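Local coordinates for protein 3-alpha-hydroxysteroid dehydrogenase (Pseudomonas sp., PDB 2DKN) that catalyses the reversible, NAD-dependent oxidation of the 3-alpha-hydroxyl group of steroids, as a Rossmann-fold enzyme of the short-chain dehydrogenase family, at residues V72-V83 and A143-Y153; P126-G134 and G155-R166. All blocks are in the same frame, centred on the assembly; numbering follows the deposited sequence.

Contact 1 of 2, residues V72-V83 and A143-Y153; sequences VGVTAANSGLVV and AEQQGQTHLAY. With NAI (1,4-dihydronicotinamide adenine dinucleotide), chain C.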
loop_
_atom_site.group_PDB
_atom_site.type_symbol
_atom_site.label_atom_id
_atom_site.label_comp_id
_atom_site.label_asym_id
_atom_site.label_seq_id
_atom_site.Cartn_x
_atom_site.Cartn_y
_atom_site.Cartn_z
ATOM N N VAL A 72 12.967 -5.679 -15.556
ATOM C CA VAL A 72 14.395 -5.825 -15.503
ATOM C C VAL A 72 14.945 -4.725 -14.615
ATOM O O VAL A 72 14.313 -3.662 -14.433
ATOM C CB VAL A 72 15.040 -5.776 -16.920
ATOM C CG1 VAL A 72 14.642 -7.019 -17.729
ATOM C CG2 VAL A 72 14.668 -4.475 -17.651
ATOM N N GLY A 73 16.119 -4.983 -14.034
ATOM C CA GLY A 73 16.724 -4.014 -13.128
ATOM C C GLY A 73 17.981 -3.398 -13.695
ATOM O O GLY A 73 18.204 -3.394 -14.910
ATOM N N VAL A 74 18.803 -2.851 -12.810
ATOM C CA VAL A 74 19.956 -2.086 -13.255
ATOM C C VAL A 74 21.021 -2.871 -14.033
ATOM O O VAL A 74 21.877 -2.247 -14.659
ATOM C CB VAL A 74 20.628 -1.337 -12.081
ATOM C CG1 VAL A 74 19.639 -0.360 -11.463
ATOM C CG2 VAL A 74 21.154 -2.327 -11.048
ATOM N N THR A 75 20.989 -4.204 -13.986
ATOM C CA THR A 75 21.910 -5.014 -14.796
ATOM C C THR A 75 21.367 -5.385 -16.189
ATOM O O THR A 75 21.961 -6.210 -16.890
ATOM C CB THR A 75 22.408 -6.284 -14.046
ATOM O OG1 THR A 75 21.296 -7.129 -13.718
ATOM C CG2 THR A 75 23.144 -5.902 -12.753
ATOM N N ALA A 76 20.246 -4.782 -16.597
ATOM C CA ALA A 76 19.723 -4.975 -17.952
ATOM C C ALA A 76 20.737 -4.511 -18.992
ATOM O O ALA A 76 21.620 -3.690 -18.691
ATOM C CB ALA A 76 18.382 -4.195 -18.128
ATOM N N ALA A 77 20.545 -4.986 -20.226
ATOM C CA ALA A 77 21.432 -4.717 -21.361
ATOM C C ALA A 77 21.723 -3.233 -21.555
ATOM O O ALA A 77 22.879 -2.814 -21.751
ATOM C CB ALA A 77 20.822 -5.308 -22.646
ATOM N N ASN A 78 20.673 -2.424 -21.487
ATOM C CA ASN A 78 20.814 -0.984 -21.657
ATOM C C ASN A 78 19.577 -0.271 -21.125
ATOM O O ASN A 78 18.588 -0.912 -20.791
ATOM C CB ASN A 78 21.081 -0.617 -23.131
ATOM C CG ASN A 78 20.075 -1.255 -24.103
ATOM O OD1 ASN A 78 20.433 -2.080 -24.967
ATOM N ND2 ASN A 78 18.833 -0.890 -23.962
ATOM N N SER A 79 19.641 1.055 -21.045
ATOM C CA SER A 79 18.518 1.856 -20.546
ATOM C C SER A 79 17.278 1.724 -21.412
ATOM O O SER A 79 16.160 1.755 -20.902
ATOM C CB SER A 79 18.941 3.318 -20.454
ATOM O OG SER A 79 19.885 3.462 -19.408
ATOM N N GLY A 80 17.463 1.590 -22.725
ATOM C CA GLY A 80 16.330 1.440 -23.645
ATOM C C GLY A 80 15.521 0.194 -23.323
ATOM O O GLY A 80 14.279 0.211 -23.367
ATOM N N LEU A 81 16.215 -0.885 -22.971
ATOM C CA LEU A 81 15.533 -2.146 -22.705
ATOM C C LEU A 81 14.684 -2.021 -21.432
ATOM O O LEU A 81 13.563 -2.521 -21.376
ATOM C CB LEU A 81 16.558 -3.288 -22.566
ATOM C CG LEU A 81 15.982 -4.651 -22.180
ATOM C CD1 LEU A 81 15.005 -5.137 -23.263
ATOM C CD2 LEU A 81 17.124 -5.665 -21.963
ATOM N N VAL A 82 15.239 -1.348 -20.426
ATOM C CA VAL A 82 14.554 -1.110 -19.145
ATOM C C VAL A 82 13.198 -0.422 -19.384
ATOM O O VAL A 82 12.149 -0.872 -18.881
ATOM C CB VAL A 82 15.445 -0.274 -18.185
ATOM C CG1 VAL A 82 14.681 0.089 -16.917
ATOM C CG2 VAL A 82 16.732 -1.042 -17.844
ATOM N N VAL A 83 13.204 0.640 -20.189
ATOM C CA VAL A 83 11.973 1.347 -20.514
ATOM C C VAL A 83 11.015 0.472 -21.323
ATOM O O VAL A 83 9.817 0.440 -21.064
ATOM C CB VAL A 83 12.288 2.658 -21.288
ATOM C CG1 VAL A 83 11.047 3.206 -21.967
ATOM C CG2 VAL A 83 12.898 3.675 -20.319
ATOM N N ALA A 143 16.049 7.663 -22.789
ATOM C CA ALA A 143 16.640 6.765 -21.794
ATOM C C ALA A 143 18.107 6.516 -22.121
ATOM O O ALA A 143 18.969 6.584 -21.242
ATOM C CB ALA A 143 15.867 5.430 -21.740
ATOM N N GLU A 144 18.380 6.240 -23.391
ATOM C CA GLU A 144 19.757 6.010 -23.843
ATOM C C GLU A 144 20.630 7.247 -23.622
ATOM O O GLU A 144 21.736 7.136 -23.110
ATOM C CB GLU A 144 19.788 5.593 -25.311
ATOM C CG GLU A 144 19.396 4.150 -25.558
ATOM C CD GLU A 144 20.275 3.170 -24.800
ATOM O OE1 GLU A 144 21.516 3.295 -24.843
ATOM O OE2 GLU A 144 19.729 2.274 -24.142
ATOM N N GLN A 145 20.114 8.418 -23.979
ATOM C CA GLN A 145 20.828 9.689 -23.775
ATOM C C GLN A 145 21.043 10.029 -22.297
ATOM O O GLN A 145 22.038 10.675 -21.936
ATOM C CB GLN A 145 20.060 10.838 -24.405
ATOM C CG GLN A 145 19.959 10.801 -25.914
ATOM C CD GLN A 145 19.064 11.912 -26.435
ATOM O OE1 GLN A 145 18.819 12.019 -27.639
ATOM N NE2 GLN A 145 18.570 12.747 -25.527
ATOM N N GLN A 146 20.107 9.627 -21.445
ATOM C CA GLN A 146 20.231 9.901 -20.014
ATOM C C GLN A 146 21.430 9.129 -19.465
ATOM O O GLN A 146 22.131 9.612 -18.563
ATOM C CB GLN A 146 18.943 9.558 -19.269
ATOM C CG GLN A 146 18.930 9.913 -17.783
ATOM C CD GLN A 146 18.788 11.398 -17.503
ATOM O OE1 GLN A 146 17.785 12.024 -17.854
ATOM N NE2 GLN A 146 19.784 11.963 -16.828
ATOM N N GLY A 147 21.691 7.971 -20.082
ATOM C CA GLY A 147 22.930 7.230 -19.831
ATOM C C GLY A 147 23.161 6.210 -18.723
ATOM O O GLY A 147 24.231 5.588 -18.656
ATOM N N GLN A 148 22.193 6.036 -17.833
ATOM C CA GLN A 148 22.420 5.147 -16.701
ATOM C C GLN A 148 21.205 4.296 -16.421
ATOM O O GLN A 148 20.109 4.819 -16.277
ATOM C CB GLN A 148 22.784 5.949 -15.465
ATOM C CG GLN A 148 24.120 6.671 -15.595
ATOM C CD GLN A 148 24.454 7.456 -14.363
ATOM O OE1 GLN A 148 24.545 8.687 -14.394
ATOM N NE2 GLN A 148 24.619 6.753 -13.250
ATOM N N THR A 149 21.401 2.988 -16.318
ATOM C CA THR A 149 20.255 2.099 -16.158
ATOM C C THR A 149 19.435 2.400 -14.903
ATOM O O THR A 149 18.215 2.208 -14.911
ATOM C CB THR A 149 20.659 0.622 -16.152
ATOM O OG1 THR A 149 21.658 0.428 -15.153
ATOM C CG2 THR A 149 21.204 0.197 -17.521
ATOM N N HIS A 150 20.081 2.861 -13.824
ATOM C CA HIS A 150 19.313 3.153 -12.612
ATOM C C HIS A 150 18.298 4.277 -12.811
ATOM O O HIS A 150 17.276 4.307 -12.133
ATOM C CB HIS A 150 20.207 3.390 -11.381
ATOM C CG HIS A 150 20.701 4.797 -11.225
ATOM N ND1 HIS A 150 21.874 5.244 -11.798
ATOM C CD2 HIS A 150 20.217 5.840 -10.501
ATOM C CE1 HIS A 150 22.069 6.512 -11.471
ATOM N NE2 HIS A 150 21.078 6.898 -10.686
ATOM N N LEU A 151 18.609 5.209 -13.707
ATOM C CA LEU A 151 17.715 6.320 -14.005
ATOM C C LEU A 151 16.588 5.822 -14.872
ATOM O O LEU A 151 15.450 6.243 -14.701
ATOM C CB LEU A 151 18.432 7.462 -14.708
ATOM C CG LEU A 151 19.445 8.132 -13.769
ATOM C CD1 LEU A 151 20.342 9.122 -14.520
ATOM C CD2 LEU A 151 18.737 8.797 -12.627
ATOM N N ALA A 152 16.897 4.917 -15.799
ATOM C CA ALA A 152 15.838 4.289 -16.588
ATOM C C ALA A 152 14.946 3.419 -15.704
ATOM O O ALA A 152 13.737 3.325 -15.940
ATOM C CB ALA A 152 16.425 3.453 -17.728
ATOM N N TYR A 153 15.544 2.760 -14.719
ATOM C CA TYR A 153 14.768 1.962 -13.773
ATOM C C TYR A 153 13.798 2.813 -12.934
ATOM O O TYR A 153 12.582 2.554 -12.896
ATOM C CB TYR A 153 15.708 1.146 -12.874
ATOM C CG TYR A 153 14.972 0.179 -11.988
ATOM C CD1 TYR A 153 14.407 -0.955 -12.535
ATOM C CD2 TYR A 153 14.852 0.377 -10.605
ATOM C CE1 TYR A 153 13.720 -1.869 -11.766
ATOM C CE2 TYR A 153 14.144 -0.570 -9.807
ATOM C CZ TYR A 153 13.577 -1.671 -10.417
ATOM O OH TYR A 153 12.873 -2.669 -9.720
HETATM P PA NAI C . 13.037 -11.818 -11.525
HETATM O O1A NAI C . 14.124 -11.518 -12.474
HETATM O O2A NAI C . 13.216 -12.974 -10.618
HETATM O O5B NAI C . 11.668 -12.037 -12.328
HETATM C C5B NAI C . 11.305 -11.191 -13.380
HETATM C C4B NAI C . 10.736 -12.066 -14.489
HETATM O O4B NAI C . 10.386 -11.165 -15.523
HETATM C C3B NAI C . 11.751 -13.060 -15.047
HETATM O O3B NAI C . 11.193 -14.354 -15.172
HETATM C C2B NAI C . 12.008 -12.487 -16.429
HETATM O O2B NAI C . 12.360 -13.448 -17.401
HETATM C C1B NAI C . 10.699 -11.757 -16.745
HETATM N N9A NAI C . 11.020 -10.801 -17.815
HETATM C C8A NAI C . 11.998 -9.827 -17.811
HETATM N N7A NAI C . 12.000 -9.246 -19.037
HETATM C C5A NAI C . 11.060 -9.852 -19.820
HETATM C C6A NAI C . 10.646 -9.682 -21.147
HETATM N N6A NAI C . 11.295 -8.877 -22.016
HETATM N N1A NAI C . 9.634 -10.487 -21.634
HETATM C C2A NAI C . 9.041 -11.447 -20.844
HETATM N N3A NAI C . 9.445 -11.623 -19.540
HETATM C C4A NAI C . 10.450 -10.840 -19.047
HETATM O O3 NAI C . 12.812 -10.442 -10.733
HETATM P PN NAI C . 11.702 -10.097 -9.616
HETATM O O1N NAI C . 10.737 -11.193 -9.421
HETATM O O2N NAI C . 12.447 -9.611 -8.441
HETATM O O5D NAI C . 10.991 -8.850 -10.330
HETATM C C5D NAI C . 9.589 -8.832 -10.558
HETATM C C4D NAI C . 9.179 -7.366 -10.611
HETATM O O4D NAI C . 9.425 -6.798 -9.329
HETATM C C3D NAI C . 9.990 -6.542 -11.608
HETATM O O3D NAI C . 9.099 -5.629 -12.237
HETATM C C2D NAI C . 10.924 -5.732 -10.710
HETATM O O2D NAI C . 11.239 -4.495 -11.285
HETATM C C1D NAI C . 10.063 -5.546 -9.468
HETATM N N1N NAI C . 10.852 -5.213 -8.251
HETATM C C2N NAI C . 11.783 -6.096 -7.781
HETATM C C3N NAI C . 12.510 -5.784 -6.642
HETATM C C7N NAI C . 13.496 -6.779 -6.084
HETATM O O7N NAI C . 14.280 -6.323 -5.037
HETATM N N7N NAI C . 13.593 -8.032 -6.571
HETATM C C4N NAI C . 12.284 -4.569 -5.966
HETATM C C5N NAI C . 11.290 -3.690 -6.445
HETATM C C6N NAI C . 10.590 -4.033 -7.593
HETATM O O HOH W 1 19.014 6.196 -18.451
#

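Contact 2 of 2, residues P126-G134 and G155-R166; sequences PMVEAMLAG and GSKYAVTCLARR. With NAI (1,4-dihydronicotinamide adenine dinucleotide), chain C.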
loop_
_atom_site.group_PDB
_atom_site.type_symbol
_atom_site.label_atom_id
_atom_site.label_comp_id
_atom_site.label_asym_id
_atom_site.label_seq_id
_atom_site.Cartn_x
_atom_site.Cartn_y
_atom_site.Cartn_z
ATOM N N PRO A 126 13.273 13.516 -18.409
ATOM C CA PRO A 126 12.572 13.667 -19.693
ATOM C C PRO A 126 11.909 12.387 -20.204
ATOM O O PRO A 126 10.809 12.435 -20.761
ATOM C CB PRO A 126 13.684 14.129 -20.646
ATOM C CG PRO A 126 14.608 14.923 -19.724
ATOM C CD PRO A 126 14.649 14.052 -18.466
ATOM N N MET A 127 12.561 11.251 -19.998
ATOM C CA MET A 127 12.031 9.987 -20.507
ATOM C C MET A 127 10.648 9.691 -19.939
ATOM O O MET A 127 9.833 9.039 -20.603
ATOM C CB MET A 127 12.994 8.844 -20.224
ATOM C CG MET A 127 13.213 8.617 -18.749
ATOM S SD MET A 127 14.178 7.115 -18.438
ATOM C CE MET A 127 15.796 7.828 -18.163
ATOM N N VAL A 128 10.374 10.170 -18.723
ATOM C CA VAL A 128 9.070 9.990 -18.094
ATOM C C VAL A 128 7.929 10.603 -18.911
ATOM O O VAL A 128 6.898 9.980 -19.122
ATOM C CB VAL A 128 9.063 10.536 -16.639
ATOM C CG1 VAL A 128 7.640 10.629 -16.095
ATOM C CG2 VAL A 128 9.919 9.635 -15.787
ATOM N N GLU A 129 8.123 11.820 -19.394
ATOM C CA GLU A 129 7.113 12.459 -20.233
ATOM C C GLU A 129 6.827 11.659 -21.515
ATOM O O GLU A 129 5.687 11.507 -21.937
ATOM C CB GLU A 129 7.597 13.858 -20.604
ATOM C CG GLU A 129 7.766 14.774 -19.405
ATOM C CD GLU A 129 8.255 16.153 -19.840
ATOM O OE1 GLU A 129 8.094 16.460 -21.043
ATOM O OE2 GLU A 129 8.814 16.915 -18.998
ATOM N N ALA A 130 7.883 11.135 -22.122
ATOM C CA ALA A 130 7.731 10.345 -23.337
ATOM C C ALA A 130 7.004 9.039 -23.068
ATOM O O ALA A 130 6.196 8.579 -23.863
ATOM C CB ALA A 130 9.100 10.092 -23.959
ATOM N N MET A 131 7.326 8.412 -21.943
ATOM C CA MET A 131 6.589 7.225 -21.530
ATOM C C MET A 131 5.108 7.518 -21.373
ATOM O O MET A 131 4.282 6.810 -21.931
ATOM C CB MET A 131 7.177 6.631 -20.250
ATOM C CG MET A 131 8.409 5.792 -20.552
ATOM S SD MET A 131 9.162 4.995 -19.135
ATOM C CE MET A 131 10.435 6.185 -18.692
ATOM N N LEU A 132 4.778 8.563 -20.622
ATOM C CA LEU A 132 3.368 8.853 -20.343
ATOM C C LEU A 132 2.614 9.286 -21.611
ATOM O O LEU A 132 1.411 9.062 -21.722
ATOM C CB LEU A 132 3.229 9.892 -19.233
ATOM C CG LEU A 132 3.596 9.411 -17.826
ATOM C CD1 LEU A 132 3.618 10.623 -16.889
ATOM C CD2 LEU A 132 2.576 8.374 -17.363
ATOM N N ALA A 133 3.337 9.862 -22.569
ATOM C CA ALA A 133 2.780 10.180 -23.905
ATOM C C ALA A 133 2.630 8.931 -24.795
ATOM O O ALA A 133 1.953 8.959 -25.830
ATOM C CB ALA A 133 3.653 11.236 -24.603
ATOM N N GLY A 134 3.244 7.824 -24.385
ATOM C CA GLY A 134 3.153 6.582 -25.150
ATOM C C GLY A 134 4.088 6.524 -26.344
ATOM O O GLY A 134 3.951 5.639 -27.179
ATOM N N GLY A 155 12.908 5.896 -13.588
ATOM C CA GLY A 155 12.017 6.622 -14.503
ATOM C C GLY A 155 10.872 5.715 -14.933
ATOM O O GLY A 155 9.725 6.122 -14.943
ATOM N N SER A 156 11.190 4.474 -15.288
ATOM C CA SER A 156 10.166 3.587 -15.836
ATOM C C SER A 156 9.185 3.211 -14.737
ATOM O O SER A 156 7.988 3.114 -14.982
ATOM C CB SER A 156 10.786 2.350 -16.493
ATOM O OG SER A 156 11.544 1.574 -15.567
ATOM N N LYS A 157 9.696 3.021 -13.525
ATOM C CA LYS A 157 8.852 2.621 -12.404
ATOM C C LYS A 157 7.972 3.791 -11.959
ATOM O O LYS A 157 6.776 3.617 -11.676
ATOM C CB LYS A 157 9.704 2.051 -11.251
ATOM C CG LYS A 157 10.313 0.716 -11.600
ATOM C CD LYS A 157 9.242 -0.347 -11.860
ATOM C CE LYS A 157 9.841 -1.756 -11.922
ATOM N NZ LYS A 157 8.756 -2.806 -12.100
ATOM N N TYR A 158 8.546 4.993 -11.959
ATOM C CA TYR A 158 7.766 6.195 -11.713
ATOM C C TYR A 158 6.638 6.327 -12.743
ATOM O O TYR A 158 5.470 6.467 -12.381
ATOM C CB TYR A 158 8.642 7.461 -11.691
ATOM C CG TYR A 158 7.808 8.717 -11.549
ATOM C CD1 TYR A 158 7.423 9.170 -10.290
ATOM C CD2 TYR A 158 7.369 9.417 -12.665
ATOM C CE1 TYR A 158 6.633 10.302 -10.147
ATOM C CE2 TYR A 158 6.560 10.551 -12.534
ATOM C CZ TYR A 158 6.194 10.979 -11.271
ATOM O OH TYR A 158 5.401 12.102 -11.099
ATOM N N ALA A 159 6.999 6.297 -14.020
ATOM C CA ALA A 159 6.040 6.477 -15.095
ATOM C C ALA A 159 4.903 5.454 -15.048
ATOM O O ALA A 159 3.734 5.818 -15.206
ATOM C CB ALA A 159 6.747 6.452 -16.467
ATOM N N VAL A 160 5.234 4.182 -14.849
ATOM C CA VAL A 160 4.204 3.137 -14.907
ATOM C C VAL A 160 3.276 3.260 -13.689
ATOM O O VAL A 160 2.094 2.928 -13.766
ATOM C CB VAL A 160 4.848 1.723 -15.012
ATOM C CG1 VAL A 160 5.329 1.205 -13.620
ATOM C CG2 VAL A 160 3.914 0.735 -15.689
ATOM N N THR A 161 3.808 3.749 -12.565
ATOM C CA THR A 161 2.965 4.008 -11.374
ATOM C C THR A 161 1.986 5.153 -11.626
ATOM O O THR A 161 0.784 5.031 -11.331
ATOM C CB THR A 161 3.844 4.208 -10.093
ATOM O OG1 THR A 161 4.683 3.055 -9.927
ATOM C CG2 THR A 161 2.980 4.354 -8.835
ATOM N N CYS A 162 2.494 6.243 -12.210
ATOM C CA CYS A 162 1.665 7.372 -12.659
ATOM C C CYS A 162 0.591 6.964 -13.648
ATOM O O CYS A 162 -0.535 7.465 -13.606
ATOM C CB CYS A 162 2.528 8.455 -13.311
ATOM S SG CYS A 162 3.418 9.486 -12.110
ATOM N N LEU A 163 0.968 6.091 -14.570
ATOM C CA LEU A 163 0.053 5.561 -15.577
ATOM C C LEU A 163 -1.169 4.913 -14.921
ATOM O O LEU A 163 -2.315 5.221 -15.285
ATOM C CB LEU A 163 0.794 4.565 -16.492
ATOM C CG LEU A 163 -0.089 3.825 -17.513
ATOM C CD1 LEU A 163 -0.659 4.823 -18.495
ATOM C CD2 LEU A 163 0.662 2.679 -18.222
ATOM N N ALA A 164 -0.932 4.040 -13.939
ATOM C CA ALA A 164 -2.016 3.373 -13.222
ATOM C C ALA A 164 -2.971 4.402 -12.596
ATOM O O ALA A 164 -4.195 4.292 -12.700
ATOM C CB ALA A 164 -1.452 2.453 -12.147
ATOM N N ARG A 165 -2.396 5.415 -11.974
ATOM C CA ARG A 165 -3.190 6.437 -11.292
ATOM C C ARG A 165 -3.895 7.364 -12.281
ATOM O O ARG A 165 -5.050 7.741 -12.074
ATOM C CB ARG A 165 -2.309 7.206 -10.333
ATOM C CG ARG A 165 -1.888 6.341 -9.132
ATOM C CD ARG A 165 -0.773 7.008 -8.328
ATOM N NE ARG A 165 -1.235 8.134 -7.519
ATOM C CZ ARG A 165 -1.981 8.024 -6.416
ATOM N NH1 ARG A 165 -2.422 6.838 -6.014
ATOM N NH2 ARG A 165 -2.343 9.113 -5.742
ATOM N N ARG A 166 -3.202 7.706 -13.364
ATOM C CA ARG A 166 -3.779 8.614 -14.359
ATOM C C ARG A 166 -5.022 8.023 -15.007
ATOM O O ARG A 166 -5.985 8.751 -15.314
ATOM C CB ARG A 166 -2.754 8.973 -15.432
ATOM C CG ARG A 166 -3.233 10.073 -16.369
ATOM C CD ARG A 166 -2.304 10.183 -17.577
ATOM N NE ARG A 166 -2.457 9.039 -18.470
ATOM C CZ ARG A 166 -1.616 8.765 -19.469
ATOM N NH1 ARG A 166 -0.547 9.535 -19.680
ATOM N NH2 ARG A 166 -1.825 7.714 -20.241
HETATM P PA NAI C . 13.037 -11.818 -11.525
HETATM O O1A NAI C . 14.124 -11.518 -12.474
HETATM O O2A NAI C . 13.216 -12.974 -10.618
HETATM O O5B NAI C . 11.668 -12.037 -12.328
HETATM C C5B NAI C . 11.305 -11.191 -13.380
HETATM C C4B NAI C . 10.736 -12.066 -14.489
HETATM O O4B NAI C . 10.386 -11.165 -15.523
HETATM C C3B NAI C . 11.751 -13.060 -15.047
HETATM O O3B NAI C . 11.193 -14.354 -15.172
HETATM C C2B NAI C . 12.008 -12.487 -16.429
HETATM O O2B NAI C . 12.360 -13.448 -17.401
HETATM C C1B NAI C . 10.699 -11.757 -16.745
HETATM N N9A NAI C . 11.020 -10.801 -17.815
HETATM C C8A NAI C . 11.998 -9.827 -17.811
HETATM N N7A NAI C . 12.000 -9.246 -19.037
HETATM C C5A NAI C . 11.060 -9.852 -19.820
HETATM C C6A NAI C . 10.646 -9.682 -21.147
HETATM N N6A NAI C . 11.295 -8.877 -22.016
HETATM N N1A NAI C . 9.634 -10.487 -21.634
HETATM C C2A NAI C . 9.041 -11.447 -20.844
HETATM N N3A NAI C . 9.445 -11.623 -19.540
HETATM C C4A NAI C . 10.450 -10.840 -19.047
HETATM O O3 NAI C . 12.812 -10.442 -10.733
HETATM P PN NAI C . 11.702 -10.097 -9.616
HETATM O O1N NAI C . 10.737 -11.193 -9.421
HETATM O O2N NAI C . 12.447 -9.611 -8.441
HETATM O O5D NAI C . 10.991 -8.850 -10.330
HETATM C C5D NAI C . 9.589 -8.832 -10.558
HETATM C C4D NAI C . 9.179 -7.366 -10.611
HETATM O O4D NAI C . 9.425 -6.798 -9.329
HETATM C C3D NAI C . 9.990 -6.542 -11.608
HETATM O O3D NAI C . 9.099 -5.629 -12.237
HETATM C C2D NAI C . 10.924 -5.732 -10.710
HETATM O O2D NAI C . 11.239 -4.495 -11.285
HETATM C C1D NAI C . 10.063 -5.546 -9.468
HETATM N N1N NAI C . 10.852 -5.213 -8.251
HETATM C C2N NAI C . 11.783 -6.096 -7.781
HETATM C C3N NAI C . 12.510 -5.784 -6.642
HETATM C C7N NAI C . 13.496 -6.779 -6.084
HETATM O O7N NAI C . 14.280 -6.323 -5.037
HETATM N N7N NAI C . 13.593 -8.032 -6.571
HETATM C C4N NAI C . 12.284 -4.569 -5.966
HETATM C C5N NAI C . 11.290 -3.690 -6.445
HETATM C C6N NAI C . 10.590 -4.033 -7.593
HETATM O O HOH W 2 -0.428 7.146 -22.972
#

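Contact 1 of 2, residues V72-V83 and A143-Y153
Thr149 OG1 donates to the backbone carbonyl of Val74 in the shortest polar bond across this contact, 2.7 Å from OG1 to Val74 O. The hydroxyl lies in the carbonyl plane on a lone pair, at a C=O...donor angle of 122°. It reaches there because OG1 stands between the backbone N and the carbonyl carbon (chi1 54°), which turns CG2 toward the start of helix 79-102. A valine here would keep much of the bulk but would probably leave Val74 O without this donor and its turn less firmly fixed to the helix. Beside the bond, Val74 CG1 lies 3.7 Å from His150 CA, while the imidazole of His150 leads away to hydrogen-bond Tyr200.

At the start of helix 79-102, Ser79 is a knob among Ala143, Glu144, Thr149 and Ala152. A small side chain suits this place: Ser79 CB comes within 3.4 Å of Ala143 O, and Ser79 OG shares a water with Ala143 O and Gln148 O, which both accept from it. Glu144 bends at chi2, and its OE2 accepts a hydrogen bond from Gly80 N at 2.8 Å, met on the anti side of the carboxylate; Gly80, with no side chain, leaves room for that oxygen.

Farther along, the short segments 79-83 and 149-153 run nearly parallel, 14° apart. Val82 CG1 lies 3.5 Å from Ala152 O, and Val83 CG2 packs 3.7 Å from Ala143 CB.

At the coenzyme end, Val72 O meets the edge of the Tyr153 ring, 3.3 Å from Tyr153 CE1. Tyr153 OH hydrogen-bonds O2D on the nicotinamide ribose of NADH at 2.9 Å. Tyr153 begins a Tyr-x-x-x-Lys sequence, the active-site signature of short-chain dehydrogenases, here beside the nicotinamide half of the bound coenzyme.

Contact 2 of 2, residues P126-G134 and G155-R166
Val128 and Tyr158 cross at about a right angle, the valine coming to the edge of the ring rather than over a face: Val128 CG1 is 3.6 Å from Tyr158 CD2. The other branch, Val128 CG2, turns to the backbone and rests 3.6 Å from Gly155 O. Gly155 suits this spot, since a side chain there would come very close to the sulfur of Met127.

One turn on, Met131 lies along the facing helix. Met131 CB is 3.8 Å from Ala159 CB, SD passes over Ser156 CA, and a bend at chi3 (-95°) carries Met131 CE to 3.8 Å from Gly155 C. The flexible thioether can follow the surface left by glycine and alanine, and these small residues suit a face where the short axes come within 9.0 Å, crossing at -38°. Leu132 is the knob of the contact, entering a hole formed by Ala159, Cys162, Leu163 and Arg166 with Leu132 CD2 in front, 3.5 Å from Ala159 O.

The arginine closes the far end. A bend at chi3 swings its guanidinium back to helix 126-133, where Arg166 NH1 donates to Leu132 O at 2.9 Å. The bond is nearly straight at the hydrogen, and the oxygen lies in the guanidinium plane, although NH1 stands above the carbonyl plane. A water joins Arg166 NH2 to the same oxygen, in the last turn of the helix, which ends in a Schellman motif at Gly134.

Elsewhere on helix 149-166, Lys157 points away from helix 126-133 and gives a hydrogen bond to O3D of NADH, while Phe255 of the second subunit meets the Tyr158 ring. The chemistry implies a buried seam of aliphatic and sulfur groups fixed by shape, its one direct hydrogen bond placed at the exposed end where arginine can remain hydrated.

How the contacts relate
Following the chain from its N terminus, residues 72-83 come first, leading from the strand 65-68 side of the sheet into helix 79-102. Helix 126-133 follows, then helix 136-146, whose end belongs to residues 143-153; these close contact 1 over 59 intervening residues. Residues 155-166 close contact 2 over a shorter span of 20. The two loops therefore cross: contact 2 starts within the loop of contact 1 and ends beyond it. Helix 149-166 serves both: its first turn meets the start of helix 79-102 in contact 1, and one face of its later turns meets helix 126-133 in contact 2. The contacts also touch directly, Met127 SD packing on Ala152 CA, and both border the coenzyme.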